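Local coordinates for conserved exported protein (PDB 3CLW) that is of unproven function but probably hydrolyses O-glycosidic bonds in carbohydrate substrates, as a family 30-like glycoside hydrolase would, at residues 52-57 with 400-405; 76-81 with 91-96; 206-211 with 262-267. All blocks are in the same frame, centred on the assembly; numbering follows the deposited sequence.

The three contacts lie at separate places on one chain, which combines a TIM-barrel-type glycoside hydrolase region with a further set of C-terminal strands. Contact 1 joins residues 52-57 to 400-405 and encloses the other two along the sequence; both segments of contact 2 (76-81 with 91-96) precede those of contact 3 (206-211 with 262-267). None touches another. The centre of contact 1 is about 37 Å from that of contact 2 and about 38 Å from that of contact 3, with contacts 1 and 3 on opposite sides of the chain's centre. Contacts 2 and 3, both in the hydrolase region, are closer: about 28 Å between centres and about 12 Å between nearest atoms.

Contact 1 of 3, residues 52-57 with 400-405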
loop_
_atom_site.group_PDB
_atom_site.type_symbol
_atom_site.label_atom_id
_atom_site.label_comp_id
_atom_site.label_asym_id
_atom_site.label_seq_id
_atom_site.Cartn_x
_atom_site.Cartn_y
_atom_site.Cartn_z
ATOM N N ARG A 52 4.310 -1.385 17.430
ATOM C CA ARG A 52 3.222 -2.280 17.805
ATOM C C ARG A 52 3.142 -2.398 19.346
ATOM O O ARG A 52 3.630 -3.357 19.934
ATOM C CB ARG A 52 3.386 -3.657 17.120
ATOM C CG ARG A 52 2.072 -4.384 16.803
ATOM C CD ARG A 52 1.499 -5.071 18.013
ATOM N NE ARG A 52 0.190 -5.658 17.739
ATOM C CZ ARG A 52 -0.489 -6.394 18.610
ATOM N NH1 ARG A 52 0.005 -6.615 19.816
ATOM N NH2 ARG A 52 -1.689 -6.850 18.300
ATOM N N GLU A 53 2.525 -1.401 19.975
ATOM C CA GLU A 53 2.378 -1.340 21.438
ATOM C C GLU A 53 1.038 -0.743 21.796
ATOM O O GLU A 53 0.387 -0.065 20.981
ATOM C CB GLU A 53 3.460 -0.463 22.086
ATOM C CG GLU A 53 4.877 -0.824 21.701
ATOM C CD GLU A 53 5.733 -1.267 22.866
ATOM O OE1 GLU A 53 5.982 -2.497 23.004
ATOM O OE2 GLU A 53 6.170 -0.383 23.638
ATOM N N PHE A 54 0.651 -0.980 23.047
ATOM C CA PHE A 54 -0.553 -0.405 23.611
ATOM C C PHE A 54 -0.111 0.722 24.521
ATOM O O PHE A 54 0.969 0.664 25.105
ATOM C CB PHE A 54 -1.352 -1.460 24.384
ATOM C CG PHE A 54 -1.773 -2.656 23.547
ATOM C CD1 PHE A 54 -2.956 -2.645 22.835
ATOM C CD2 PHE A 54 -1.002 -3.796 23.508
ATOM C CE1 PHE A 54 -3.353 -3.743 22.093
ATOM C CE2 PHE A 54 -1.403 -4.912 22.768
ATOM C CZ PHE A 54 -2.570 -4.880 22.069
ATOM N N ASP A 55 -0.927 1.765 24.600
ATOM C CA ASP A 55 -0.764 2.813 25.591
ATOM C C ASP A 55 -1.140 2.312 26.997
ATOM O O ASP A 55 -1.414 1.115 27.204
ATOM C CB ASP A 55 -1.574 4.062 25.186
ATOM C CG ASP A 55 -3.087 3.910 25.369
ATOM O OD1 ASP A 55 -3.589 2.997 26.033
ATOM O OD2 ASP A 55 -3.820 4.755 24.842
ATOM N N GLU A 56 -1.218 3.246 27.941
ATOM C CA GLU A 56 -1.409 2.923 29.384
ATOM C C GLU A 56 -2.772 2.269 29.641
ATOM O O GLU A 56 -2.916 1.434 30.536
ATOM C CB GLU A 56 -1.202 4.185 30.274
ATOM N N LYS A 57 -3.760 2.637 28.828
ATOM C CA LYS A 57 -5.138 2.148 28.988
ATOM C C LYS A 57 -5.508 0.948 28.098
ATOM O O LYS A 57 -6.651 0.513 28.095
ATOM C CB LYS A 57 -6.112 3.303 28.765
ATOM N N SER A 400 -4.234 -3.584 10.343
ATOM C CA SER A 400 -2.781 -3.656 10.385
ATOM C C SER A 400 -2.181 -3.979 11.721
ATOM O O SER A 400 -1.190 -4.708 11.776
ATOM C CB SER A 400 -2.117 -2.403 9.760
ATOM O OG SER A 400 -2.320 -1.212 10.520
ATOM N N PHE A 401 -2.763 -3.464 12.803
ATOM C CA PHE A 401 -2.174 -3.634 14.169
ATOM C C PHE A 401 -2.331 -5.091 14.668
ATOM O O PHE A 401 -1.494 -5.598 15.404
ATOM C CB PHE A 401 -2.820 -2.612 15.161
ATOM C CG PHE A 401 -2.219 -2.600 16.557
ATOM C CD1 PHE A 401 -1.220 -1.694 16.895
ATOM C CD2 PHE A 401 -2.695 -3.454 17.551
ATOM C CE1 PHE A 401 -0.682 -1.639 18.229
ATOM C CE2 PHE A 401 -2.153 -3.430 18.881
ATOM C CZ PHE A 401 -1.150 -2.521 19.209
ATOM N N PHE A 402 -3.407 -5.751 14.216
ATOM C CA PHE A 402 -3.788 -7.094 14.662
ATOM C C PHE A 402 -3.559 -8.241 13.622
ATOM O O PHE A 402 -3.319 -9.401 13.984
ATOM C CB PHE A 402 -5.250 -7.043 15.087
ATOM C CG PHE A 402 -5.509 -6.120 16.253
ATOM C CD1 PHE A 402 -5.178 -6.515 17.550
ATOM C CD2 PHE A 402 -6.065 -4.850 16.049
ATOM C CE1 PHE A 402 -5.416 -5.675 18.636
ATOM C CE2 PHE A 402 -6.294 -4.002 17.112
ATOM C CZ PHE A 402 -5.962 -4.413 18.419
ATOM N N VAL A 403 -3.618 -7.898 12.339
ATOM C CA VAL A 403 -3.397 -8.868 11.254
ATOM C C VAL A 403 -1.922 -8.865 10.823
ATOM O O VAL A 403 -1.507 -8.071 9.984
ATOM C CB VAL A 403 -4.374 -8.644 10.041
ATOM C CG1 VAL A 403 -4.263 -9.817 9.041
ATOM C CG2 VAL A 403 -5.829 -8.547 10.523
ATOM N N ARG A 404 -1.145 -9.749 11.423
ATOM C CA ARG A 404 0.326 -9.711 11.340
ATOM C C ARG A 404 0.902 -10.626 10.242
ATOM O O ARG A 404 0.267 -11.616 9.869
ATOM C CB ARG A 404 0.916 -10.152 12.687
ATOM C CG ARG A 404 0.561 -9.297 13.879
ATOM C CD ARG A 404 1.648 -8.260 14.102
ATOM N NE ARG A 404 1.200 -7.001 13.598
ATOM C CZ ARG A 404 1.932 -5.911 13.532
ATOM N NH1 ARG A 404 3.216 -5.897 13.860
ATOM N NH2 ARG A 404 1.358 -4.833 13.047
ATOM N N PRO A 405 2.109 -10.310 9.740
ATOM C CA PRO A 405 2.748 -11.148 8.698
ATOM C C PRO A 405 2.733 -12.625 9.049
ATOM O O PRO A 405 3.116 -12.994 10.135
ATOM C CB PRO A 405 4.198 -10.643 8.673
ATOM C CG PRO A 405 4.078 -9.203 9.065
ATOM C CD PRO A 405 2.934 -9.134 10.075
#
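Arg52 and Phe401 join two loops, one following helix 39-50 of the TIM-barrel-type region, the other linking helix 391-400 to strand 408-414. The polar component is a side-on grip: NE and NH2 of Arg52 both donate to Phe401 O, at 2.9 Å from NE and 3.2 Å from NH2. The oxygen lies in the guanidinium plane, and the NE bond is the straighter, 159° at hydrogen, while the NH2 bond is more bent.

The same guanidinium stacks on the Phe401 ring, planes 19° apart and centres 4.1 Å apart, while Arg52 CD adds a CH-pi contact over that face. Phe401 can offer both carbonyl and ring because its CG is anti to the backbone N (chi1 -175°), with the ring beside the carbonyl carbon. Among the aromatic contacts, the edge of Phe401 points at the face of Phe54 in a T-shaped pair, centroids 5.1 Å apart.

Arg52 and Arg404 bring like charges near each other, NE to NE 4.5 Å. Arg404 turns a guanidinium face to the aliphatic part of Arg52, and its NH2 donates to the carbonyls of Ser400 and Ala64, which probably eases the nearness of like charges. Across this face, Arg52 CG lies 3.5 Å from Arg404 NH1.

Contact 2 of 3, residues 76-81 with 91-96; sequences SYENRE and RTECFL
The guanidinium of Arg91 has Arg80 CB over one face, with CB 3.8 Å from Arg91 NE; the two side chains cross at about a right angle. Arg80 lays its guanidinium on the Tyr77 ring, NH2 over the ring centre and 3.5 Å above its plane, and holds Tyr77 O at its edge, in plane, through a 2.8 Å NH2 bond. That oxygen also accepts from Arg80 N, on the opposite face of the carbonyl plane. The Tyr77 ring and the Glu93 side chain run side by side, pointing the same way, with ring and carboxylate planes 83° apart.

Three hydrogen bonds join the segments. Tyr77 N donates to Thr92 O at 2.9 Å, and Thr92 N returns a bond to Ser76 OG at 3.1 Å. Cys94 N meets Glu78 OE2 on the syn side of the carboxylate, at 3.1 Å and nearly straight (174°). The bend in Glu78 at chi2 (89°) returns the carboxylate to this amide.

Outside partners complete the polar ends: Lys106 forms a salt bridge with Glu78 OE2, Glu198 OE1 bonds to the hydroxyls of Ser76 and Thr92, Glu93 OE1 accepts from Gln107 N, and Val85 O accepts from Arg91 NE. The arrangement is a type I beta turn, Tyr77 to Arg80, held against the extended residues 91-94 within the connection between strand 68-71 and helix 108-119 of the TIM-barrel-type region.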
loop_
_atom_site.group_PDB
_atom_site.type_symbol
_atom_site.label_atom_id
_atom_site.label_comp_id
_atom_site.label_asym_id
_atom_site.label_seq_id
_atom_site.Cartn_x
_atom_site.Cartn_y
_atom_site.Cartn_z
ATOM N N SER A 76 15.506 14.205 -9.944
ATOM C CA SER A 76 14.874 15.401 -10.442
ATOM C C SER A 76 15.305 16.638 -9.607
ATOM O O SER A 76 15.182 17.762 -10.053
ATOM C CB SER A 76 13.356 15.246 -10.437
ATOM O OG SER A 76 12.885 14.839 -9.180
ATOM N N TYR A 77 15.839 16.409 -8.415
ATOM C CA TYR A 77 16.385 17.490 -7.612
ATOM C C TYR A 77 17.729 17.992 -8.158
ATOM O O TYR A 77 17.892 19.193 -8.367
ATOM C CB TYR A 77 16.508 17.091 -6.128
ATOM C CG TYR A 77 17.200 18.158 -5.296
ATOM C CD1 TYR A 77 16.478 19.242 -4.791
ATOM C CD2 TYR A 77 18.580 18.100 -5.036
ATOM C CE1 TYR A 77 17.089 20.230 -4.033
ATOM C CE2 TYR A 77 19.200 19.083 -4.298
ATOM C CZ TYR A 77 18.440 20.167 -3.788
ATOM O OH TYR A 77 19.043 21.182 -3.013
ATOM N N GLU A 78 18.709 17.106 -8.365
ATOM C CA GLU A 78 19.983 17.532 -8.999
ATOM C C GLU A 78 19.750 18.137 -10.402
ATOM O O GLU A 78 20.501 18.987 -10.830
ATOM C CB GLU A 78 20.971 16.359 -9.152
ATOM C CG GLU A 78 21.577 15.819 -7.864
ATOM C CD GLU A 78 20.732 14.713 -7.234
ATOM O OE1 GLU A 78 19.517 14.602 -7.577
ATOM O OE2 GLU A 78 21.291 13.951 -6.401
ATOM N N ASN A 79 18.723 17.666 -11.109
ATOM C CA ASN A 79 18.495 18.015 -12.509
ATOM C C ASN A 79 17.459 19.123 -12.612
ATOM O O ASN A 79 16.894 19.338 -13.672
ATOM C CB ASN A 79 17.966 16.785 -13.270
ATOM C CG ASN A 79 18.033 16.940 -14.780
ATOM O OD1 ASN A 79 19.004 17.434 -15.323
ATOM N ND2 ASN A 79 17.036 16.435 -15.456
ATOM N N ARG A 80 17.207 19.830 -11.510
ATOM C CA ARG A 80 16.031 20.694 -11.466
ATOM C C ARG A 80 16.027 21.909 -12.418
ATOM O O ARG A 80 14.951 22.418 -12.716
ATOM C CB ARG A 80 15.663 21.078 -10.022
ATOM C CG ARG A 80 16.521 22.120 -9.353
ATOM C CD ARG A 80 16.307 22.055 -7.840
ATOM N NE ARG A 80 17.229 22.925 -7.107
ATOM C CZ ARG A 80 18.473 22.597 -6.770
ATOM N NH1 ARG A 80 19.248 23.471 -6.108
ATOM N NH2 ARG A 80 18.953 21.401 -7.093
ATOM N N GLU A 81 17.206 22.349 -12.884
ATOM C CA GLU A 81 17.311 23.447 -13.871
ATOM C C GLU A 81 16.836 23.037 -15.279
ATOM O O GLU A 81 16.681 23.906 -16.153
ATOM C CB GLU A 81 18.751 23.995 -13.950
ATOM C CG GLU A 81 19.220 24.765 -12.716
ATOM C CD GLU A 81 20.695 25.226 -12.782
ATOM O OE1 GLU A 81 21.264 25.358 -13.887
ATOM O OE2 GLU A 81 21.302 25.475 -11.706
ATOM N N ARG A 91 10.439 16.607 -5.892
ATOM C CA ARG A 91 11.757 16.322 -6.453
ATOM C C ARG A 91 12.490 15.340 -5.553
ATOM O O ARG A 91 12.275 15.328 -4.332
ATOM C CB ARG A 91 12.578 17.616 -6.566
ATOM C CG ARG A 91 12.230 18.433 -7.805
ATOM C CD ARG A 91 12.815 19.843 -7.729
ATOM N NE ARG A 91 12.165 20.702 -8.707
ATOM C CZ ARG A 91 11.913 22.003 -8.524
ATOM N NH1 ARG A 91 12.239 22.647 -7.391
ATOM N NH2 ARG A 91 11.317 22.650 -9.487
ATOM N N THR A 92 13.348 14.519 -6.158
ATOM C CA THR A 92 14.127 13.514 -5.420
ATOM C C THR A 92 15.598 13.645 -5.757
ATOM O O THR A 92 15.946 13.974 -6.901
ATOM C CB THR A 92 13.681 12.035 -5.763
ATOM O OG1 THR A 92 14.010 11.718 -7.131
ATOM C CG2 THR A 92 12.193 11.851 -5.596
ATOM N N GLU A 93 16.465 13.377 -4.792
ATOM C CA GLU A 93 17.854 13.183 -5.104
ATOM C C GLU A 93 18.094 11.823 -5.796
ATOM O O GLU A 93 17.181 11.011 -5.917
ATOM C CB GLU A 93 18.700 13.264 -3.831
ATOM C CG GLU A 93 18.590 14.616 -3.129
ATOM C CD GLU A 93 19.347 14.635 -1.846
ATOM O OE1 GLU A 93 18.879 14.023 -0.870
ATOM O OE2 GLU A 93 20.439 15.228 -1.841
ATOM N N CYS A 94 19.308 11.595 -6.281
ATOM C CA CYS A 94 19.659 10.291 -6.829
ATOM C C CYS A 94 21.001 9.886 -6.235
ATOM O O CYS A 94 21.965 10.669 -6.274
ATOM C CB CYS A 94 19.718 10.308 -8.384
ATOM S SG CYS A 94 19.883 8.670 -9.134
ATOM N N PHE A 95 21.080 8.659 -5.719
ATOM C CA PHE A 95 22.377 8.135 -5.237
ATOM C C PHE A 95 23.462 8.122 -6.332
ATOM O O PHE A 95 24.642 8.302 -6.031
ATOM C CB PHE A 95 22.246 6.715 -4.650
ATOM C CG PHE A 95 21.311 6.614 -3.456
ATOM C CD1 PHE A 95 21.427 7.489 -2.387
ATOM C CD2 PHE A 95 20.316 5.636 -3.421
ATOM C CE1 PHE A 95 20.570 7.361 -1.266
ATOM C CE2 PHE A 95 19.448 5.507 -2.313
ATOM C CZ PHE A 95 19.572 6.377 -1.251
ATOM N N LEU A 96 23.056 7.906 -7.580
ATOM C CA LEU A 96 23.996 7.796 -8.680
ATOM C C LEU A 96 24.024 9.089 -9.477
ATOM O O LEU A 96 22.992 9.705 -9.713
ATOM C CB LEU A 96 23.644 6.603 -9.601
ATOM C CG LEU A 96 24.383 6.370 -10.925
ATOM C CD1 LEU A 96 25.839 6.026 -10.679
ATOM C CD2 LEU A 96 23.711 5.206 -11.684
#

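Contact 3 of 3, residues 206-211 with 262-267; sequences DLYRMV and YSVLKF
Tyr208 reaches from its helix into the loop 262-267, and its hydroxyl makes the hydrogen bond that joins the segments: Lys266 NZ donates to Tyr208 OH at 2.7 Å. NZ approaches at the edge of the phenol ring, near its plane, and the two side chains cross at about a right angle. The lysine is extended beyond CG, with its CG between the backbone N and the carbonyl carbon (chi1 62°); the straight chain carries the ammonium back to the hydroxyl. A positive charge so close would probably draw electron density toward the phenol oxygen. Two loop carbonyls also line the ring edge, with Ser263 O 3.3 Å from Tyr208 CE1 and Tyr262 O 3.7 Å from Tyr208 CD1.

The aromatic contact is offset edge-to-face. Phe267 turns its edge toward the face of Tyr208, with ring centroids 5.4 Å apart and planes at 67°, and the closest carbons, Phe267 CE2 and Tyr208 CE1, are 3.7 Å apart.

Aliphatic contacts fill in beside the rings. Val211, one helical turn after Tyr208, has CG1 anti to the backbone N (chi1 175°), and this methyl meets Phe267 CD2 at 3.7 Å and Val264 CB at 4.1 Å. Val264 CG1 lies against Tyr208 CD1 as well, bridging the two helix residues, while the Tyr262 ring packs obliquely against Tyr208 CB.

The loop side is shaped by a type I beta turn from Val264 to Phe267, closed by Phe267 N bonding to Val264 O. Helix 251-256 backs the loop: backbone hydrogen bonds pair Ser254 with Tyr262 and Met255 with Val264. The contact thus joins helix 204-221 to the segment leading into strand 270-276, next to strand 226-232 in the parallel barrel strands.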
loop_
_atom_site.group_PDB
_atom_site.type_symbol
_atom_site.label_atom_id
_atom_site.label_comp_id
_atom_site.label_asym_id
_atom_site.label_seq_id
_atom_site.Cartn_x
_atom_site.Cartn_y
_atom_site.Cartn_z
ATOM N N ASP A 206 8.584 -3.461 -22.176
ATOM C CA ASP A 206 9.450 -2.716 -21.258
ATOM C C ASP A 206 9.515 -3.410 -19.890
ATOM O O ASP A 206 10.586 -3.660 -19.360
ATOM C CB ASP A 206 8.947 -1.278 -21.118
ATOM C CG ASP A 206 8.943 -0.517 -22.453
ATOM O OD1 ASP A 206 9.807 -0.791 -23.328
ATOM O OD2 ASP A 206 8.071 0.361 -22.634
ATOM N N LEU A 207 8.349 -3.761 -19.367
ATOM C CA LEU A 207 8.239 -4.382 -18.071
ATOM C C LEU A 207 8.982 -5.707 -18.031
ATOM O O LEU A 207 9.686 -6.010 -17.054
ATOM C CB LEU A 207 6.756 -4.577 -17.708
ATOM C CG LEU A 207 5.996 -3.275 -17.419
ATOM C CD1 LEU A 207 4.514 -3.544 -17.208
ATOM C CD2 LEU A 207 6.582 -2.511 -16.222
ATOM N N TYR A 208 8.817 -6.496 -19.101
ATOM C CA TYR A 208 9.459 -7.795 -19.215
ATOM C C TYR A 208 10.979 -7.650 -19.180
ATOM O O TYR A 208 11.665 -8.413 -18.493
ATOM C CB TYR A 208 8.958 -8.550 -20.481
ATOM C CG TYR A 208 9.658 -9.867 -20.726
ATOM C CD1 TYR A 208 9.073 -11.064 -20.370
ATOM C CD2 TYR A 208 10.939 -9.898 -21.300
ATOM C CE1 TYR A 208 9.734 -12.282 -20.596
ATOM C CE2 TYR A 208 11.618 -11.101 -21.527
ATOM C CZ TYR A 208 11.014 -12.281 -21.177
ATOM O OH TYR A 208 11.688 -13.467 -21.413
ATOM N N ARG A 209 11.501 -6.668 -19.895
ATOM C CA ARG A 209 12.938 -6.429 -19.898
ATOM C C ARG A 209 13.453 -6.028 -18.530
ATOM O O ARG A 209 14.498 -6.507 -18.118
ATOM C CB ARG A 209 13.368 -5.370 -20.928
ATOM C CG ARG A 209 13.437 -5.854 -22.350
ATOM C CD ARG A 209 14.208 -4.873 -23.247
ATOM N NE ARG A 209 15.676 -4.952 -23.098
ATOM C CZ ARG A 209 16.527 -4.058 -23.614
ATOM N NH1 ARG A 209 16.088 -2.998 -24.295
ATOM N NH2 ARG A 209 17.824 -4.220 -23.455
ATOM N N MET A 210 12.725 -5.144 -17.832
ATOM C CA MET A 210 13.126 -4.733 -16.512
ATOM C C MET A 210 13.158 -5.952 -15.594
ATOM O O MET A 210 14.115 -6.155 -14.857
ATOM C CB MET A 210 12.237 -3.598 -15.983
ATOM C CG MET A 210 12.686 -2.148 -16.440
ATOM S SD MET A 210 14.484 -1.824 -16.376
ATOM C CE MET A 210 14.775 -2.266 -14.640
ATOM N N VAL A 211 12.145 -6.807 -15.679
ATOM C CA VAL A 211 12.163 -8.031 -14.879
ATOM C C VAL A 211 13.383 -8.900 -15.221
ATOM O O VAL A 211 14.105 -9.341 -14.345
ATOM C CB VAL A 211 10.851 -8.828 -14.996
ATOM C CG1 VAL A 211 10.970 -10.153 -14.250
ATOM C CG2 VAL A 211 9.704 -8.016 -14.429
ATOM N N TYR A 262 4.326 -12.217 -22.600
ATOM C CA TYR A 262 5.397 -11.642 -21.829
ATOM C C TYR A 262 5.425 -12.273 -20.457
ATOM O O TYR A 262 5.545 -11.572 -19.452
ATOM C CB TYR A 262 5.191 -10.148 -21.713
ATOM C CG TYR A 262 5.170 -9.412 -23.016
ATOM C CD1 TYR A 262 6.349 -9.079 -23.662
ATOM C CD2 TYR A 262 3.959 -9.020 -23.597
ATOM C CE1 TYR A 262 6.334 -8.384 -24.861
ATOM C CE2 TYR A 262 3.932 -8.305 -24.795
ATOM C CZ TYR A 262 5.136 -8.005 -25.411
ATOM O OH TYR A 262 5.143 -7.308 -26.577
ATOM N N SER A 263 5.284 -13.590 -20.424
ATOM C CA SER A 263 5.268 -14.330 -19.170
ATOM C C SER A 263 6.585 -14.129 -18.429
ATOM O O SER A 263 7.659 -14.314 -19.011
ATOM C CB SER A 263 5.000 -15.828 -19.390
ATOM O OG SER A 263 4.867 -16.514 -18.147
ATOM N N VAL A 264 6.484 -13.745 -17.147
ATOM C CA VAL A 264 7.666 -13.510 -16.297
ATOM C C VAL A 264 7.845 -14.612 -15.258
ATOM O O VAL A 264 8.802 -14.606 -14.488
ATOM C CB VAL A 264 7.605 -12.114 -15.616
ATOM C CG1 VAL A 264 7.716 -11.018 -16.664
ATOM C CG2 VAL A 264 6.318 -11.930 -14.768
ATOM N N LEU A 265 6.932 -15.579 -15.271
ATOM C CA LEU A 265 6.840 -16.618 -14.238
ATOM C C LEU A 265 8.138 -17.409 -14.084
ATOM O O LEU A 265 8.474 -17.837 -12.990
ATOM C CB LEU A 265 5.654 -17.568 -14.521
ATOM C CG LEU A 265 4.201 -17.045 -14.400
ATOM C CD1 LEU A 265 3.207 -18.180 -14.693
ATOM C CD2 LEU A 265 3.880 -16.377 -13.024
ATOM N N LYS A 266 8.874 -17.543 -15.181
ATOM C CA LYS A 266 10.139 -18.269 -15.245
ATOM C C LYS A 266 11.300 -17.634 -14.482
ATOM O O LYS A 266 12.281 -18.311 -14.161
ATOM C CB LYS A 266 10.558 -18.413 -16.709
ATOM C CG LYS A 266 10.803 -17.066 -17.434
ATOM C CD LYS A 266 10.851 -17.275 -18.956
ATOM C CE LYS A 266 11.182 -15.975 -19.689
ATOM N NZ LYS A 266 11.144 -16.074 -21.194
ATOM N N PHE A 267 11.231 -16.324 -14.248
ATOM C CA PHE A 267 12.335 -15.627 -13.615
ATOM C C PHE A 267 12.420 -15.983 -12.140
ATOM O O PHE A 267 11.462 -15.822 -11.396
ATOM C CB PHE A 267 12.237 -14.135 -13.861
ATOM C CG PHE A 267 12.454 -13.752 -15.308
ATOM C CD1 PHE A 267 13.717 -13.877 -15.902
ATOM C CD2 PHE A 267 11.399 -13.312 -16.087
ATOM C CE1 PHE A 267 13.917 -13.537 -17.252
ATOM C CE2 PHE A 267 11.604 -12.960 -17.430
ATOM C CZ PHE A 267 12.860 -13.070 -18.000
#